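Local coordinates for protein NADP-dependent glyceraldehyde-3-phosphate dehydrogenase (Bacillus halodurans, PDB 3PRL) that probably catalyses the NADP-dependent, non-phosphorylating oxidation of glyceraldehyde 3-phosphate, as a member of the aldehyde dehydrogenase family, at residues D[9-21]-D[192-204]. Numbering follows the deposited sequence.
Sequences QFNANILRNGEWV and SLSGIKMVEALAD
Phe10 and Trp20 project from the N-terminal strands onto helix 192-204, Phe10 against Leu193 and Lys197, Trp20 against Val199 and Ala203, and both against Ile196 and Glu200. The Phe10 ring is sandwiched: the CE methylene of Lys197 lies over one face in a CH-pi contact, 3.8 Å from the centroid, while CB of Ala12 covers the opposite face. Phe10, its CG anti to the backbone N (chi1 -179°), slides past Leu193, CD2 to CD2 3.6 Å, and turns its edge to Glu200 OE2. Lys197, bent at chi2 (-70°), carries its ammonium past the ring to a salt bridge, with weak hydrogen bonds, to Glu200 in the same helix. Replacing Phe10 by alanine would remove the ring between Lys197 and Ala12 and probably leave this ion pair freer to move. The Trp20 indole crosses Glu200, CZ2 3.6 Å from its CG, and meets Ala203 CB at its edge. Ile196 touches Ala12 through CD1 and Trp20 through CG2, which also covers the buried, partnerless Asn13 O. Leu15 CD2 meets Val199 CG1 at 3.9 Å, both side chains touching Val214 of strand 212-214. With no polar bond between the segments, apolar burial holds the N-terminal hairpin on this coenzyme-domain helix, which follows NADP-binding Lys186 and Thr189.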
# COMPACT_ATOMS: atom_id res chain seq x y z
N GLN D 9 31.68 -39.13 -1.04
CA GLN D 9 30.67 -40.22 -1.08
C GLN D 9 29.27 -39.73 -1.48
O GLN D 9 28.26 -40.17 -0.91
CB GLN D 9 30.63 -40.97 0.26
CG GLN D 9 30.42 -40.08 1.49
CD GLN D 9 30.58 -40.85 2.80
OE1 GLN D 9 30.48 -42.08 2.84
NE2 GLN D 9 30.82 -40.12 3.89
N PHE D 10 29.21 -38.82 -2.45
CA PHE D 10 27.93 -38.33 -2.96
C PHE D 10 28.00 -38.07 -4.45
O PHE D 10 28.24 -36.95 -4.91
CB PHE D 10 27.44 -37.09 -2.17
CG PHE D 10 26.11 -36.55 -2.63
CD1 PHE D 10 25.05 -37.40 -2.96
CD2 PHE D 10 25.89 -35.18 -2.69
CE1 PHE D 10 23.82 -36.90 -3.37
CE2 PHE D 10 24.65 -34.66 -3.09
CZ PHE D 10 23.62 -35.52 -3.43
N ASN D 11 27.81 -39.13 -5.21
CA ASN D 11 27.67 -39.02 -6.64
C ASN D 11 26.22 -38.69 -6.96
O ASN D 11 25.36 -39.58 -7.05
CB ASN D 11 28.17 -40.30 -7.31
CG ASN D 11 29.67 -40.48 -7.12
OD1 ASN D 11 30.46 -39.59 -7.46
ND2 ASN D 11 30.07 -41.62 -6.55
N ALA D 12 25.97 -37.39 -7.11
CA ALA D 12 24.63 -36.83 -7.19
C ALA D 12 24.05 -36.85 -8.59
O ALA D 12 24.77 -36.71 -9.59
CB ALA D 12 24.65 -35.41 -6.66
N ASN D 13 22.74 -37.03 -8.66
CA ASN D 13 22.00 -36.90 -9.90
C ASN D 13 21.28 -35.53 -9.98
O ASN D 13 21.14 -34.82 -8.96
CB ASN D 13 21.04 -38.07 -10.08
CG ASN D 13 21.69 -39.28 -10.79
OD1 ASN D 13 22.92 -39.38 -10.92
ND2 ASN D 13 20.85 -40.21 -11.24
N ILE D 14 20.85 -35.17 -11.19
CA ILE D 14 20.11 -33.93 -11.42
C ILE D 14 18.64 -34.23 -11.63
O ILE D 14 18.28 -35.33 -12.04
CB ILE D 14 20.66 -33.10 -12.64
CG1 ILE D 14 20.56 -33.87 -13.97
CG2 ILE D 14 22.10 -32.65 -12.37
CD1 ILE D 14 19.35 -33.47 -14.83
N LEU D 15 17.80 -33.23 -11.33
CA LEU D 15 16.37 -33.32 -11.51
C LEU D 15 15.94 -32.72 -12.83
O LEU D 15 16.20 -31.54 -13.11
CB LEU D 15 15.64 -32.59 -10.38
CG LEU D 15 14.11 -32.60 -10.37
CD1 LEU D 15 13.54 -34.00 -10.12
CD2 LEU D 15 13.61 -31.64 -9.31
N ARG D 16 15.29 -33.55 -13.64
CA ARG D 16 14.55 -33.11 -14.81
C ARG D 16 13.18 -33.80 -14.82
O ARG D 16 13.10 -35.02 -14.64
CB ARG D 16 15.31 -33.44 -16.09
CG ARG D 16 14.63 -32.90 -17.34
CD ARG D 16 15.35 -33.27 -18.63
NE ARG D 16 15.45 -34.72 -18.79
CZ ARG D 16 16.58 -35.41 -18.71
NH1 ARG D 16 16.56 -36.73 -18.86
NH2 ARG D 16 17.73 -34.78 -18.50
N ASN D 17 12.12 -33.02 -14.99
CA ASN D 17 10.74 -33.53 -15.15
C ASN D 17 10.26 -34.53 -14.08
O ASN D 17 9.53 -35.47 -14.38
CB ASN D 17 10.56 -34.11 -16.57
CG ASN D 17 10.81 -33.08 -17.66
OD1 ASN D 17 10.66 -31.87 -17.44
ND2 ASN D 17 11.18 -33.55 -18.85
N GLY D 18 10.69 -34.31 -12.84
CA GLY D 18 10.25 -35.15 -11.71
C GLY D 18 11.16 -36.32 -11.39
O GLY D 18 11.17 -36.81 -10.26
N GLU D 19 11.92 -36.77 -12.39
CA GLU D 19 12.84 -37.89 -12.20
C GLU D 19 14.29 -37.47 -12.01
O GLU D 19 14.84 -36.69 -12.80
CB GLU D 19 12.73 -38.95 -13.32
CG GLU D 19 12.08 -38.49 -14.63
CD GLU D 19 11.81 -39.66 -15.57
OE1 GLU D 19 12.75 -40.12 -16.27
OE2 GLU D 19 10.65 -40.13 -15.63
N TRP D 20 14.91 -37.99 -10.95
CA TRP D 20 16.33 -37.81 -10.71
C TRP D 20 17.11 -38.64 -11.70
O TRP D 20 17.16 -39.88 -11.60
CB TRP D 20 16.67 -38.18 -9.26
CG TRP D 20 16.07 -37.20 -8.29
CD1 TRP D 20 14.89 -37.33 -7.62
CD2 TRP D 20 16.60 -35.93 -7.93
NE1 TRP D 20 14.66 -36.22 -6.84
CE2 TRP D 20 15.70 -35.34 -7.01
CE3 TRP D 20 17.76 -35.22 -8.28
CZ2 TRP D 20 15.92 -34.09 -6.44
CZ3 TRP D 20 17.98 -33.97 -7.70
CH2 TRP D 20 17.06 -33.42 -6.79
N VAL D 21 17.71 -37.96 -12.67
CA VAL D 21 18.38 -38.63 -13.79
C VAL D 21 19.86 -38.27 -13.85
O VAL D 21 20.35 -37.46 -13.07
CB VAL D 21 17.69 -38.32 -15.17
CG1 VAL D 21 16.26 -38.85 -15.20
CG2 VAL D 21 17.71 -36.83 -15.50
N SER D 192 27.29 -27.16 -5.85
CA SER D 192 26.28 -27.97 -6.52
C SER D 192 25.75 -29.16 -5.69
O SER D 192 24.57 -29.50 -5.79
CB SER D 192 26.80 -28.45 -7.87
OG SER D 192 26.97 -27.35 -8.75
N LEU D 193 26.60 -29.81 -4.88
CA LEU D 193 26.09 -30.91 -4.03
C LEU D 193 25.11 -30.43 -2.96
O LEU D 193 24.07 -31.08 -2.74
CB LEU D 193 27.21 -31.71 -3.35
CG LEU D 193 28.41 -32.28 -4.11
CD1 LEU D 193 29.42 -32.74 -3.09
CD2 LEU D 193 28.02 -33.43 -5.06
N SER D 194 25.45 -29.33 -2.29
CA SER D 194 24.57 -28.75 -1.27
C SER D 194 23.26 -28.28 -1.89
O SER D 194 22.19 -28.57 -1.37
CB SER D 194 25.26 -27.61 -0.50
OG SER D 194 26.39 -28.08 0.22
N GLY D 195 23.33 -27.56 -3.01
CA GLY D 195 22.13 -27.20 -3.76
C GLY D 195 21.30 -28.40 -4.25
O GLY D 195 20.07 -28.31 -4.29
N ILE D 196 21.94 -29.50 -4.62
CA ILE D 196 21.18 -30.68 -5.04
C ILE D 196 20.40 -31.23 -3.85
O ILE D 196 19.18 -31.44 -3.94
CB ILE D 196 22.02 -31.75 -5.79
CG1 ILE D 196 22.55 -31.21 -7.14
CG2 ILE D 196 21.20 -32.98 -6.08
CD1 ILE D 196 23.72 -32.06 -7.73
N LYS D 197 21.08 -31.40 -2.72
CA LYS D 197 20.44 -31.82 -1.46
C LYS D 197 19.31 -30.88 -1.06
O LYS D 197 18.28 -31.32 -0.57
CB LYS D 197 21.45 -31.96 -0.31
CG LYS D 197 22.29 -33.22 -0.35
CD LYS D 197 21.46 -34.46 -0.05
CE LYS D 197 22.24 -35.74 -0.30
NZ LYS D 197 21.32 -36.90 -0.35
N MET D 198 19.50 -29.58 -1.26
CA MET D 198 18.41 -28.63 -1.02
C MET D 198 17.20 -28.95 -1.89
O MET D 198 16.06 -28.98 -1.39
CB MET D 198 18.85 -27.19 -1.22
CG MET D 198 17.72 -26.18 -1.09
SD MET D 198 18.12 -24.62 -1.85
CE MET D 198 18.17 -25.07 -3.59
N VAL D 199 17.45 -29.18 -3.18
CA VAL D 199 16.37 -29.45 -4.16
C VAL D 199 15.66 -30.76 -3.88
O VAL D 199 14.45 -30.88 -4.07
CB VAL D 199 16.88 -29.40 -5.61
CG1 VAL D 199 15.94 -30.15 -6.58
CG2 VAL D 199 17.03 -27.97 -6.05
N GLU D 200 16.43 -31.76 -3.44
CA GLU D 200 15.89 -33.04 -3.02
C GLU D 200 14.75 -32.90 -2.02
O GLU D 200 13.70 -33.55 -2.15
CB GLU D 200 16.99 -33.89 -2.41
CG GLU D 200 17.89 -34.56 -3.42
CD GLU D 200 18.75 -35.64 -2.81
OE1 GLU D 200 18.28 -36.35 -1.89
OE2 GLU D 200 19.90 -35.78 -3.26
N ALA D 201 14.98 -32.07 -1.00
CA ALA D 201 13.96 -31.76 0.01
C ALA D 201 12.70 -31.16 -0.60
O ALA D 201 11.61 -31.41 -0.11
CB ALA D 201 14.54 -30.83 1.09
N LEU D 202 12.85 -30.40 -1.68
CA LEU D 202 11.70 -29.79 -2.38
C LEU D 202 10.89 -30.87 -3.12
O LEU D 202 9.66 -30.84 -3.15
CB LEU D 202 12.18 -28.74 -3.38
CG LEU D 202 11.31 -27.53 -3.76
CD1 LEU D 202 12.16 -26.55 -4.54
CD2 LEU D 202 10.09 -27.90 -4.56
N ALA D 203 11.63 -31.79 -3.73
CA ALA D 203 11.06 -32.96 -4.39
C ALA D 203 10.34 -33.86 -3.39
O ALA D 203 9.21 -34.29 -3.65
CB ALA D 203 12.17 -33.75 -5.10
N ASP D 204 10.98 -34.13 -2.25
CA ASP D 204 10.41 -34.99 -1.20
C ASP D 204 9.22 -34.29 -0.52
O ASP D 204 8.42 -34.93 0.17
CB ASP D 204 11.48 -35.38 -0.15
CG ASP D 204 12.62 -36.25 -0.72
OD1 ASP D 204 12.55 -36.73 -1.87
OD2 ASP D 204 13.62 -36.45 0.02